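Probable L,D-transpeptidase 3 (Mycobacterium tuberculosis, PDB 6D4K) probably acts as an L,D-transpeptidase in mycobacterial cell-wall biogenesis, may attach proteins to peptidoglycan, and is covalently modified by the antibiotic faropenem. Local coordinates at residues A[157-162]-A[241-246]; A[183-188]-A[216-221]; A[202-207]-A[220-225]. One frame throughout, in Å; residues are numbered along the deposited sequence.

In the fold
All three contacts lie side by side in the YkuD-type catalytic domain, contacts 2 and 3 within the loop that contact 1 closes. Contacts 2 and 3 have centres about 7 Å apart and share A220 and P221. Their strands 183-186 and 201-204 pair as an antiparallel hairpin, with M185 N 2.7 Å from L202 O. This hairpin flanks H218, the predicted proton donor/acceptor, whose side chain is about 4 Å from that of C236, the residue that faropenem modifies. Contact 1 lies on the helix 241-250 side, its centre about 13 Å from that of contact 2 and about 10 Å from that of contact 3. A salt bridge of 2.6 Å from R241 NH2 to D205 OD2 links it to contact 3.

Contact 1: A[157-162]-A[241-246]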
ATOM      1  N   VAL A 157      14.556   6.596   8.845  1.00 26.98           N
ATOM      2  CA  VAL A 157      14.328   7.679   7.896  1.00 28.31           C
ATOM      3  C   VAL A 157      15.144   7.376   6.646  1.00 28.43           C
ATOM      4  O   VAL A 157      16.378   7.446   6.659  1.00 30.06           O
ATOM      5  CB  VAL A 157      14.681   9.047   8.492  1.00 29.61           C
ATOM      6  CG1 VAL A 157      14.429  10.148   7.464  1.00 30.98           C
ATOM      7  CG2 VAL A 157      13.867   9.303   9.757  1.00 29.85           C
ATOM      8  N   MET A 158      14.448   7.033   5.566  1.00 27.43           N
ATOM      9  CA  MET A 158      15.061   6.667   4.303  1.00 25.84           C
ATOM     10  C   MET A 158      14.959   7.816   3.320  1.00 29.86           C
ATOM     11  O   MET A 158      13.915   8.474   3.221  1.00 30.55           O
ATOM     12  CB  MET A 158      14.353   5.464   3.681  1.00 24.42           C
ATOM     13  CG  MET A 158      14.300   4.228   4.548  1.00 25.83           C
ATOM     14  SD  MET A 158      13.346   2.936   3.740  1.00 25.90           S
ATOM     15  CE  MET A 158      13.715   1.495   4.743  1.00 23.84           C
ATOM     16  N   PRO A 159      16.022   8.087   2.581  1.00 30.16           N
ATOM     17  CA  PRO A 159      15.931   9.127   1.556  1.00 30.46           C
ATOM     18  C   PRO A 159      15.209   8.585   0.326  1.00 29.89           C
ATOM     19  O   PRO A 159      15.350   7.415  -0.047  1.00 32.71           O
ATOM     20  CB  PRO A 159      17.395   9.530   1.317  1.00 32.73           C
ATOM     21  CG  PRO A 159      18.115   9.030   2.627  1.00 33.17           C
ATOM     22  CD  PRO A 159      17.413   7.732   2.884  1.00 32.33           C
ATOM     23  N   ALA A 160      14.343   9.424  -0.226  1.00 29.37           N
ATOM     24  CA  ALA A 160      13.343   8.996  -1.181  1.00 29.12           C
ATOM     25  C   ALA A 160      13.207  10.079  -2.233  1.00 31.41           C
ATOM     26  O   ALA A 160      13.717  11.195  -2.086  1.00 35.14           O
ATOM     27  CB  ALA A 160      11.986   8.757  -0.503  1.00 30.38           C
ATOM     28  N   SER A 161      12.517   9.735  -3.311  1.00 33.42           N
ATOM     29  CA  SER A 161      12.204  10.686  -4.363  1.00 34.60           C
ATOM     30  C   SER A 161      10.782  10.394  -4.806  1.00 32.99           C
ATOM     31  O   SER A 161      10.484   9.275  -5.231  1.00 33.58           O
ATOM     32  CB  SER A 161      13.180  10.553  -5.535  1.00 35.09           C
ATOM     33  OG  SER A 161      13.013  11.609  -6.458  1.00 37.06           O
ATOM     34  N   MET A 162       9.909  11.377  -4.659  1.00 35.47           N
ATOM     35  CA  MET A 162       8.524  11.255  -5.066  1.00 36.48           C
ATOM     36  C   MET A 162       8.356  11.838  -6.471  1.00 39.45           C
ATOM     37  O   MET A 162       9.332  12.088  -7.188  1.00 39.77           O
ATOM     38  CB  MET A 162       7.622  11.892  -4.007  1.00 36.17           C
ATOM     39  CG  MET A 162       7.163  10.927  -2.913  1.00 35.65           C
ATOM     40  SD  MET A 162       8.475  10.163  -1.919  1.00 36.94           S
ATOM     41  CE  MET A 162       9.165  11.588  -1.086  1.00 36.52           C
ATOM     42  N   ARG A 241      18.050   0.502  -3.638  1.00 32.20           N
ATOM     43  CA  ARG A 241      17.797  -0.938  -3.634  1.00 32.40           C
ATOM     44  C   ARG A 241      17.832  -1.503  -2.219  1.00 29.95           C
ATOM     45  O   ARG A 241      16.980  -2.317  -1.846  1.00 29.46           O
ATOM     46  CB  ARG A 241      18.797  -1.676  -4.527  1.00 37.91           C
ATOM     47  CG  ARG A 241      18.414  -3.135  -4.753  1.00 44.33           C
ATOM     48  CD  ARG A 241      19.566  -3.982  -5.279  1.00 51.45           C
ATOM     49  NE  ARG A 241      19.084  -5.255  -5.814  1.00 56.43           N
ATOM     50  CZ  ARG A 241      18.886  -6.355  -5.090  1.00 59.74           C
ATOM     51  NH1 ARG A 241      19.124  -6.351  -3.785  1.00 59.82           N
ATOM     52  NH2 ARG A 241      18.440  -7.460  -5.674  1.00 59.92           N
ATOM     53  N   GLU A 242      18.799  -1.062  -1.412  1.00 28.23           N
ATOM     54  CA  GLU A 242      18.954  -1.599  -0.065  1.00 27.23           C
ATOM     55  C   GLU A 242      17.801  -1.178   0.844  1.00 24.05           C
ATOM     56  O   GLU A 242      17.293  -1.991   1.626  1.00 23.29           O
ATOM     57  CB  GLU A 242      20.296  -1.163   0.523  1.00 30.78           C
ATOM     58  CG  GLU A 242      21.515  -1.745  -0.196  1.00 35.71           C
ATOM     59  CD  GLU A 242      21.863  -1.013  -1.493  1.00 39.40           C
ATOM     60  OE1 GLU A 242      21.387   0.127  -1.681  1.00 39.55           O
ATOM     61  OE2 GLU A 242      22.615  -1.578  -2.318  1.00 43.66           O
ATOM     62  N   ASP A 243      17.368   0.084   0.754  1.00 23.69           N
ATOM     63  CA  ASP A 243      16.233   0.526   1.562  1.00 23.70           C
ATOM     64  C   ASP A 243      14.942  -0.139   1.100  1.00 22.80           C
ATOM     65  O   ASP A 243      14.122  -0.552   1.932  1.00 20.04           O
ATOM     66  CB  ASP A 243      16.109   2.051   1.537  1.00 24.51           C
ATOM     67  CG  ASP A 243      17.134   2.742   2.428  1.00 26.14           C
ATOM     68  OD1 ASP A 243      17.707   2.075   3.315  1.00 26.46           O
ATOM     69  OD2 ASP A 243      17.361   3.959   2.249  1.00 29.61           O
ATOM     70  N   ALA A 244      14.754  -0.267  -0.223  1.00 22.77           N
ATOM     71  CA  ALA A 244      13.576  -0.952  -0.758  1.00 19.88           C
ATOM     72  C   ALA A 244      13.534  -2.416  -0.336  1.00 19.04           C
ATOM     73  O   ALA A 244      12.464  -2.943  -0.012  1.00 19.36           O
ATOM     74  CB  ALA A 244      13.550  -0.832  -2.285  1.00 21.79           C
ATOM     75  N   GLU A 245      14.682  -3.102  -0.365  1.00 19.59           N
ATOM     76  CA  GLU A 245      14.710  -4.512   0.008  1.00 19.65           C
ATOM     77  C   GLU A 245      14.274  -4.706   1.451  1.00 18.19           C
ATOM     78  O   GLU A 245      13.462  -5.590   1.754  1.00 19.22           O
ATOM     79  CB  GLU A 245      16.111  -5.086  -0.212  1.00 21.23           C
ATOM     80  CG  GLU A 245      16.300  -6.480   0.355  1.00 25.25           C
ATOM     81  CD  GLU A 245      17.732  -6.955   0.257  1.00 32.26           C
ATOM     82  OE1 GLU A 245      17.940  -8.181   0.203  1.00 34.49           O
ATOM     83  OE2 GLU A 245      18.648  -6.103   0.235  1.00 34.81           O
ATOM     84  N   TRP A 246      14.791  -3.867   2.351  1.00 18.12           N
ATOM     85  CA  TRP A 246      14.469  -3.966   3.769  1.00 18.61           C
ATOM     86  C   TRP A 246      12.993  -3.675   4.016  1.00 17.36           C
ATOM     87  O   TRP A 246      12.312  -4.431   4.716  1.00 18.13           O
ATOM     88  CB  TRP A 246      15.360  -2.998   4.549  1.00 20.43           C
ATOM     89  CG  TRP A 246      15.283  -3.172   6.007  1.00 23.36           C
ATOM     90  CD1 TRP A 246      16.077  -3.968   6.782  1.00 25.80           C
ATOM     91  CD2 TRP A 246      14.354  -2.549   6.886  1.00 25.52           C
ATOM     92  NE1 TRP A 246      15.704  -3.868   8.092  1.00 26.66           N
ATOM     93  CE2 TRP A 246      14.641  -3.009   8.186  1.00 25.64           C
ATOM     94  CE3 TRP A 246      13.309  -1.638   6.706  1.00 25.88           C
ATOM     95  CZ2 TRP A 246      13.913  -2.596   9.300  1.00 29.41           C
ATOM     96  CZ3 TRP A 246      12.586  -1.233   7.811  1.00 28.68           C
ATOM     97  CH2 TRP A 246      12.892  -1.711   9.090  1.00 29.05           C
TER
HETATM   98  O   HOH W   1      16.670   5.198  -0.055  1.00 30.29           O
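In the YkuD-type catalytic domain, helix 241-250 packs on strand 157-159, chiefly through M158 and D243. The two side chains run alongside in opposite senses. M158 SD lies 3.6 Å from D243 CB, and M158 CE reaches the backbone, 3.5 Å from D243 O. The methionine has CG anti to its carbonyl carbon (chi1 -57°) and is extended beyond it, which carries the methyl across to the helix. There M158 CE also meets the W246 indole obliquely, 3.7 Å from W246 CE3, and the methionine lies roughly perpendicular to the tryptophan side chain. P159 CD packs 3.8 Å from D243 OD2. No direct hydrogen bond spans the contact. Instead one water bridges the two segments. It donates to P159 O at 2.6 Å and to D243 OD2 at 2.7 Å. The short axes of strand 157-159 and helix 241-246 approach to 9.4 Å, with their N-to-C directions 137° apart. At the start of the helix, D243 N is hydrogen-bonded to S240 OG. M158 also touches V130 of strand 127-132 and L239 of strand 237-239, so its side chain sits between the helix and two strands of the large mixed sheet.

Contact 2: A[183-188]-A[216-221]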
ATOM      1  N   VAL A 183       9.442  -6.914 -11.466  1.00 38.13           N
ATOM      2  CA  VAL A 183       8.251  -6.618 -12.250  1.00 38.84           C
ATOM      3  C   VAL A 183       8.574  -5.542 -13.278  1.00 38.13           C
ATOM      4  O   VAL A 183       9.347  -4.610 -13.020  1.00 37.53           O
ATOM      5  CB  VAL A 183       7.057  -6.246 -11.349  1.00 39.91           C
ATOM      6  CG1 VAL A 183       7.250  -4.882 -10.722  1.00 37.40           C
ATOM      7  CG2 VAL A 183       5.763  -6.303 -12.143  1.00 42.43           C
ATOM      8  N   ILE A 184       8.001  -5.690 -14.464  1.00 39.78           N
ATOM      9  CA  ILE A 184       8.215  -4.728 -15.538  1.00 40.87           C
ATOM     10  C   ILE A 184       7.266  -3.560 -15.320  1.00 42.60           C
ATOM     11  O   ILE A 184       6.048  -3.746 -15.213  1.00 43.17           O
ATOM     12  CB  ILE A 184       7.993  -5.371 -16.914  1.00 41.57           C
ATOM     13  CG1 ILE A 184       9.027  -6.473 -17.162  1.00 42.72           C
ATOM     14  CG2 ILE A 184       8.050  -4.315 -18.011  1.00 42.60           C
ATOM     15  CD1 ILE A 184      10.459  -5.991 -17.102  1.00 43.70           C
ATOM     16  N   MET A 185       7.821  -2.358 -15.231  1.00 41.85           N
ATOM     17  CA  MET A 185       7.029  -1.144 -15.128  1.00 44.47           C
ATOM     18  C   MET A 185       7.174  -0.346 -16.415  1.00 46.36           C
ATOM     19  O   MET A 185       8.289  -0.133 -16.906  1.00 45.02           O
ATOM     20  CB  MET A 185       7.409  -0.317 -13.897  1.00 47.02           C
ATOM     21  CG  MET A 185       6.746  -0.819 -12.624  1.00 50.83           C
ATOM     22  SD  MET A 185       7.031   0.255 -11.212  1.00 55.23           S
ATOM     23  CE  MET A 185       7.113   1.866 -11.985  1.00 56.13           C
ATOM     24  N   ASP A 186       6.037   0.073 -16.953  1.00 49.78           N
ATOM     25  CA  ASP A 186       5.920   0.638 -18.280  1.00 57.79           C
ATOM     26  C   ASP A 186       5.382   2.056 -18.153  1.00 60.29           C
ATOM     27  O   ASP A 186       4.579   2.351 -17.264  1.00 61.72           O
ATOM     28  CB  ASP A 186       4.930  -0.220 -19.073  1.00 63.86           C
ATOM     29  CG  ASP A 186       5.087  -0.071 -20.554  1.00 69.50           C
ATOM     30  OD1 ASP A 186       4.729   1.008 -21.060  1.00 72.46           O
ATOM     31  OD2 ASP A 186       5.557  -1.031 -21.206  1.00 70.69           O
ATOM     32  N   SER A 187       5.833   2.942 -19.042  1.00 59.39           N
ATOM     33  CA  SER A 187       5.410   4.335 -18.955  1.00 60.26           C
ATOM     34  C   SER A 187       3.941   4.542 -19.304  1.00 63.52           C
ATOM     35  O   SER A 187       3.416   5.633 -19.062  1.00 64.60           O
ATOM     36  CB  SER A 187       6.280   5.224 -19.840  1.00 58.05           C
ATOM     37  OG  SER A 187       6.146   4.874 -21.204  1.00 55.68           O
ATOM     38  N   SER A 188       3.266   3.533 -19.861  1.00 64.62           N
ATOM     39  CA  SER A 188       1.853   3.668 -20.196  1.00 65.08           C
ATOM     40  C   SER A 188       0.963   3.845 -18.970  1.00 64.80           C
ATOM     41  O   SER A 188      -0.207   4.212 -19.126  1.00 63.78           O
ATOM     42  CB  SER A 188       1.388   2.458 -21.007  1.00 65.70           C
ATOM     43  OG  SER A 188       1.539   1.261 -20.264  1.00 65.79           O
ATOM     44  N   TYR A 216       3.631   2.686  -6.735  1.00 25.93           N
ATOM     45  CA  TYR A 216       4.468   1.744  -6.001  1.00 24.70           C
ATOM     46  C   TYR A 216       5.462   2.477  -5.113  1.00 24.41           C
ATOM     47  O   TYR A 216       5.862   3.611  -5.401  1.00 29.49           O
ATOM     48  CB  TYR A 216       5.313   0.877  -6.946  1.00 25.75           C
ATOM     49  CG  TYR A 216       4.542  -0.116  -7.777  1.00 27.52           C
ATOM     50  CD1 TYR A 216       3.898   0.273  -8.951  1.00 31.06           C
ATOM     51  CD2 TYR A 216       4.503  -1.456  -7.424  1.00 27.42           C
ATOM     52  CE1 TYR A 216       3.202  -0.647  -9.724  1.00 31.31           C
ATOM     53  CE2 TYR A 216       3.817  -2.379  -8.191  1.00 27.14           C
ATOM     54  CZ  TYR A 216       3.169  -1.974  -9.339  1.00 30.69           C
ATOM     55  OH  TYR A 216       2.480  -2.902 -10.096  1.00 35.10           O
ATOM     56  N   VAL A 217       5.851   1.812  -4.023  1.00 23.07           N
ATOM     57  CA  VAL A 217       7.143   2.029  -3.381  1.00 23.16           C
ATOM     58  C   VAL A 217       8.093   1.005  -3.981  1.00 23.30           C
ATOM     59  O   VAL A 217       7.769  -0.188  -4.031  1.00 22.97           O
ATOM     60  CB  VAL A 217       7.046   1.829  -1.857  1.00 22.66           C
ATOM     61  CG1 VAL A 217       8.392   2.096  -1.212  1.00 23.90           C
ATOM     62  CG2 VAL A 217       5.972   2.718  -1.244  1.00 24.54           C
ATOM     63  N   HIS A 218       9.252   1.446  -4.459  1.00 24.77           N
ATOM     64  CA  HIS A 218      10.084   0.489  -5.173  1.00 26.97           C
ATOM     65  C   HIS A 218      11.541   0.925  -5.188  1.00 27.36           C
ATOM     66  O   HIS A 218      11.881   2.073  -4.888  1.00 29.30           O
ATOM     67  CB  HIS A 218       9.561   0.259  -6.593  1.00 31.40           C
ATOM     68  CG  HIS A 218       9.732   1.436  -7.499  1.00 36.15           C
ATOM     69  ND1 HIS A 218      10.844   1.602  -8.296  1.00 37.39           N
ATOM     70  CD2 HIS A 218       8.935   2.503  -7.739  1.00 39.73           C
ATOM     71  CE1 HIS A 218      10.725   2.721  -8.988  1.00 40.91           C
ATOM     72  NE2 HIS A 218       9.574   3.286  -8.670  1.00 40.70           N
ATOM     73  N   SER A 219      12.397  -0.027  -5.549  1.00 28.26           N
ATOM     74  CA  SER A 219      13.817   0.243  -5.734  1.00 31.77           C
ATOM     75  C   SER A 219      14.028   0.989  -7.040  1.00 32.15           C
ATOM     76  O   SER A 219      13.466   0.626  -8.078  1.00 31.02           O
ATOM     77  CB  SER A 219      14.597  -1.066  -5.794  1.00 35.42           C
ATOM     78  OG  SER A 219      13.955  -1.996  -6.652  1.00 39.65           O
ATOM     79  N   ALA A 220      14.855   2.028  -6.993  1.00 34.63           N
ATOM     80  CA  ALA A 220      15.123   2.869  -8.160  1.00 37.33           C
ATOM     81  C   ALA A 220      16.609   3.200  -8.219  1.00 40.70           C
ATOM     82  O   ALA A 220      17.021   4.346  -8.004  1.00 41.79           O
ATOM     83  CB  ALA A 220      14.261   4.134  -8.119  1.00 38.91           C
ATOM     84  N   PRO A 221      17.450   2.207  -8.532  1.00 42.60           N
ATOM     85  CA  PRO A 221      18.906   2.446  -8.509  1.00 46.42           C
ATOM     86  C   PRO A 221      19.384   3.503  -9.489  1.00 50.12           C
ATOM     87  O   PRO A 221      20.383   4.181  -9.213  1.00 50.95           O
ATOM     88  CB  PRO A 221      19.507   1.062  -8.796  1.00 47.15           C
ATOM     89  CG  PRO A 221      18.390   0.269  -9.410  1.00 47.24           C
ATOM     90  CD  PRO A 221      17.113   0.816  -8.874  1.00 46.08           C
TER
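The M185 sulfur packs against the Y216 ring, and this is the close part of the contact. M185 SD is 3.9 Å from Y216 CD1 and 4.3 Å from the centroid of the tyrosine ring. It sits 28° off the ring normal, an oblique Met-aromatic contact. The M185 and Y216 side chains lie alongside, pointing in opposite senses. Toward H218 the fit is looser. M185 SD stands above the imidazole face, but 4.7 Å from its centroid, and M185 CE comes no nearer than 4.4 Å, to H218 NE2. A bend at chi3 (33°) turns this methyl out of an extended course. H218 is the predicted proton donor/acceptor of the catalytic domain and touches C236, the predicted nucleophile. Strand 183-186 and its partner 201-204 form a hairpin beside this pair, consistent with the active-site lid known in L,D-transpeptidases. The imidazole has a fixing bond of its own: H218 ND1 donates to S219 O at 2.8 Å, from above the carbonyl plane. Y216 also packs on A207 of strand 207-209. The solvent side is at the far end of strand 183-186, which gives way to a 3-10 turn where S188 is exposed. There D186 OD1 accepts from S188 N at 3.2 Å, an Asx turn that leads the chain out of the strand.

Contact 3: A[202-207]-A[220-225]; sequences LSVDYA and APWALP
L202 lies over one face of the W222 indole. Its CD2 forms a CH-pi contact, 4.2 Å from the centroid of the six-membered ring and 10° off the ring normal. The other methyl reaches toward the rim, where L202 CD1 is 3.6 Å from W222 CZ2. V204 adds a longer contact at the ring edge, with V204 CG2 4.4 Å from W222 CH2 and near the ring plane. The contact is wholly apolar, and no hydrogen bond crosses it.

The indole is held from its own side as well. A220 CA lies 3.7 Å above the plane of the W222 ring on the face opposite L202, so the ring is sandwiched between the strand and its own loop. The W222 side chain has CG between the backbone N and the carbonyl carbon (chi1 62°), which folds the indole back over A220. The bond from A223 N to A220 O, 2.8 Å, closes the turn around W222 at the start of the 3-10 segment 221-225. V204 also touches H218, so this packing borders the predicted catalytic residue.

Past V204 the chain bends sharply at D205 and Y206. The D205 carboxylate makes a salt bridge to R181, with R241 as its second partner, while Y206 stacks edge-to-face with Y248. Strand 201-204 thus lies between strand 183-186, its hairpin partner, and the loop that follows strand 216-219, and the corner after it rests on helix 241-250.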
ATOM      1  N   LEU A 202      10.998  -0.156 -17.456  1.00 35.48           N
ATOM      2  CA  LEU A 202      11.943  -0.493 -16.408  1.00 37.90           C
ATOM      3  C   LEU A 202      11.632  -1.875 -15.861  1.00 34.15           C
ATOM      4  O   LEU A 202      10.480  -2.319 -15.858  1.00 34.45           O
ATOM      5  CB  LEU A 202      11.825   0.503 -15.249  1.00 41.15           C
ATOM      6  CG  LEU A 202      11.888   1.983 -15.616  1.00 45.25           C
ATOM      7  CD1 LEU A 202      11.224   2.827 -14.543  1.00 46.57           C
ATOM      8  CD2 LEU A 202      13.328   2.413 -15.831  1.00 45.80           C
ATOM      9  N   SER A 203      12.675  -2.555 -15.406  1.00 35.20           N
ATOM     10  CA  SER A 203      12.531  -3.739 -14.577  1.00 34.94           C
ATOM     11  C   SER A 203      12.839  -3.322 -13.149  1.00 34.62           C
ATOM     12  O   SER A 203      13.937  -2.829 -12.865  1.00 37.51           O
ATOM     13  CB  SER A 203      13.478  -4.848 -15.021  1.00 39.66           C
ATOM     14  OG  SER A 203      13.267  -6.008 -14.236  1.00 43.51           O
ATOM     15  N   VAL A 204      11.866  -3.502 -12.262  1.00 33.19           N
ATOM     16  CA  VAL A 204      11.919  -2.984 -10.901  1.00 34.59           C
ATOM     17  C   VAL A 204      12.124  -4.163  -9.961  1.00 34.51           C
ATOM     18  O   VAL A 204      11.317  -5.101  -9.947  1.00 35.30           O
ATOM     19  CB  VAL A 204      10.643  -2.202 -10.557  1.00 36.97           C
ATOM     20  CG1 VAL A 204      10.641  -1.817  -9.098  1.00 36.47           C
ATOM     21  CG2 VAL A 204      10.534  -0.965 -11.446  1.00 41.19           C
ATOM     22  N   ASP A 205      13.191  -4.102  -9.160  1.00 35.41           N
ATOM     23  CA  ASP A 205      13.619  -5.259  -8.379  1.00 39.47           C
ATOM     24  C   ASP A 205      12.625  -5.586  -7.269  1.00 36.34           C
ATOM     25  O   ASP A 205      12.139  -6.720  -7.169  1.00 40.28           O
ATOM     26  CB  ASP A 205      15.009  -5.002  -7.800  1.00 45.05           C
ATOM     27  CG  ASP A 205      15.775  -6.281  -7.535  1.00 50.61           C
ATOM     28  OD1 ASP A 205      15.144  -7.358  -7.450  1.00 52.02           O
ATOM     29  OD2 ASP A 205      17.016  -6.207  -7.424  1.00 52.17           O
ATOM     30  N   TYR A 206      12.337  -4.615  -6.401  1.00 30.72           N
ATOM     31  CA  TYR A 206      11.379  -4.775  -5.318  1.00 28.19           C
ATOM     32  C   TYR A 206      10.250  -3.790  -5.568  1.00 26.48           C
ATOM     33  O   TYR A 206      10.507  -2.606  -5.807  1.00 34.11           O
ATOM     34  CB  TYR A 206      12.029  -4.488  -3.954  1.00 27.82           C
ATOM     35  CG  TYR A 206      13.156  -5.428  -3.610  1.00 26.60           C
ATOM     36  CD1 TYR A 206      12.919  -6.606  -2.916  1.00 27.82           C
ATOM     37  CD2 TYR A 206      14.461  -5.152  -4.004  1.00 27.16           C
ATOM     38  CE1 TYR A 206      13.944  -7.479  -2.614  1.00 29.44           C
ATOM     39  CE2 TYR A 206      15.497  -6.020  -3.706  1.00 28.25           C
ATOM     40  CZ  TYR A 206      15.235  -7.182  -3.011  1.00 29.75           C
ATOM     41  OH  TYR A 206      16.268  -8.046  -2.712  1.00 33.77           O
ATOM     42  N   ALA A 207       9.009  -4.271  -5.528  1.00 21.10           N
ATOM     43  CA  ALA A 207       7.868  -3.438  -5.896  1.00 20.91           C
ATOM     44  C   ALA A 207       6.724  -3.675  -4.922  1.00 18.79           C
ATOM     45  O   ALA A 207       6.168  -4.778  -4.872  1.00 20.52           O
ATOM     46  CB  ALA A 207       7.421  -3.725  -7.329  1.00 21.65           C
ATOM     47  N   ALA A 220      14.855   2.028  -6.993  1.00 34.63           N
ATOM     48  CA  ALA A 220      15.123   2.869  -8.160  1.00 37.33           C
ATOM     49  C   ALA A 220      16.609   3.200  -8.219  1.00 40.70           C
ATOM     50  O   ALA A 220      17.021   4.346  -8.004  1.00 41.79           O
ATOM     51  CB  ALA A 220      14.261   4.134  -8.119  1.00 38.91           C
ATOM     52  N   PRO A 221      17.450   2.207  -8.532  1.00 42.60           N
ATOM     53  CA  PRO A 221      18.906   2.446  -8.509  1.00 46.42           C
ATOM     54  C   PRO A 221      19.384   3.503  -9.489  1.00 50.12           C
ATOM     55  O   PRO A 221      20.383   4.181  -9.213  1.00 50.95           O
ATOM     56  CB  PRO A 221      19.507   1.062  -8.796  1.00 47.15           C
ATOM     57  CG  PRO A 221      18.390   0.269  -9.410  1.00 47.24           C
ATOM     58  CD  PRO A 221      17.113   0.816  -8.874  1.00 46.08           C
ATOM     59  N   TRP A 222      18.706   3.670 -10.625  1.00 51.48           N
ATOM     60  CA  TRP A 222      19.063   4.737 -11.553  1.00 52.46           C
ATOM     61  C   TRP A 222      18.779   6.118 -10.979  1.00 52.50           C
ATOM     62  O   TRP A 222      19.297   7.113 -11.500  1.00 54.91           O
ATOM     63  CB  TRP A 222      18.273   4.569 -12.848  1.00 53.40           C
ATOM     64  CG  TRP A 222      16.808   4.667 -12.603  1.00 53.83           C
ATOM     65  CD1 TRP A 222      16.048   5.801 -12.618  1.00 55.27           C
ATOM     66  CD2 TRP A 222      15.922   3.593 -12.264  1.00 51.80           C
ATOM     67  NE1 TRP A 222      14.741   5.497 -12.323  1.00 54.38           N
ATOM     68  CE2 TRP A 222      14.636   4.147 -12.103  1.00 52.33           C
ATOM     69  CE3 TRP A 222      16.089   2.215 -12.096  1.00 49.48           C
ATOM     70  CZ2 TRP A 222      13.526   3.374 -11.780  1.00 50.76           C
ATOM     71  CZ3 TRP A 222      14.985   1.447 -11.774  1.00 49.57           C
ATOM     72  CH2 TRP A 222      13.719   2.028 -11.617  1.00 49.85           C
ATOM     73  N   ALA A 223      17.970   6.204  -9.920  1.00 49.41           N
ATOM     74  CA  ALA A 223      17.527   7.474  -9.361  1.00 47.48           C
ATOM     75  C   ALA A 223      18.266   7.851  -8.080  1.00 49.39           C
ATOM     76  O   ALA A 223      17.798   8.719  -7.336  1.00 49.47           O
ATOM     77  CB  ALA A 223      16.018   7.450  -9.116  1.00 46.85           C
ATOM     78  N   LEU A 224      19.402   7.211  -7.810  1.00 47.76           N
ATOM     79  CA  LEU A 224      20.150   7.454  -6.574  1.00 48.72           C
ATOM     80  C   LEU A 224      20.478   8.919  -6.310  1.00 50.19           C
ATOM     81  O   LEU A 224      20.254   9.377  -5.177  1.00 51.18           O
ATOM     82  CB  LEU A 224      21.406   6.574  -6.548  1.00 46.61           C
ATOM     83  CG  LEU A 224      21.313   5.294  -5.728  1.00 46.67           C
ATOM     84  CD1 LEU A 224      19.988   4.615  -5.973  1.00 46.04           C
ATOM     85  CD2 LEU A 224      22.464   4.372  -6.089  1.00 47.26           C
ATOM     86  N   PRO A 225      21.002   9.696  -7.266  1.00 49.75           N
ATOM     87  CA  PRO A 225      21.424  11.070  -6.935  1.00 49.78           C
ATOM     88  C   PRO A 225      20.303  11.972  -6.453  1.00 51.36           C
ATOM     89  O   PRO A 225      20.584  13.002  -5.829  1.00 55.34           O
ATOM     90  CB  PRO A 225      22.029  11.584  -8.250  1.00 48.64           C
ATOM     91  CG  PRO A 225      22.392  10.355  -9.006  1.00 48.12           C
ATOM     92  CD  PRO A 225      21.340   9.353  -8.659  1.00 48.18           C
TER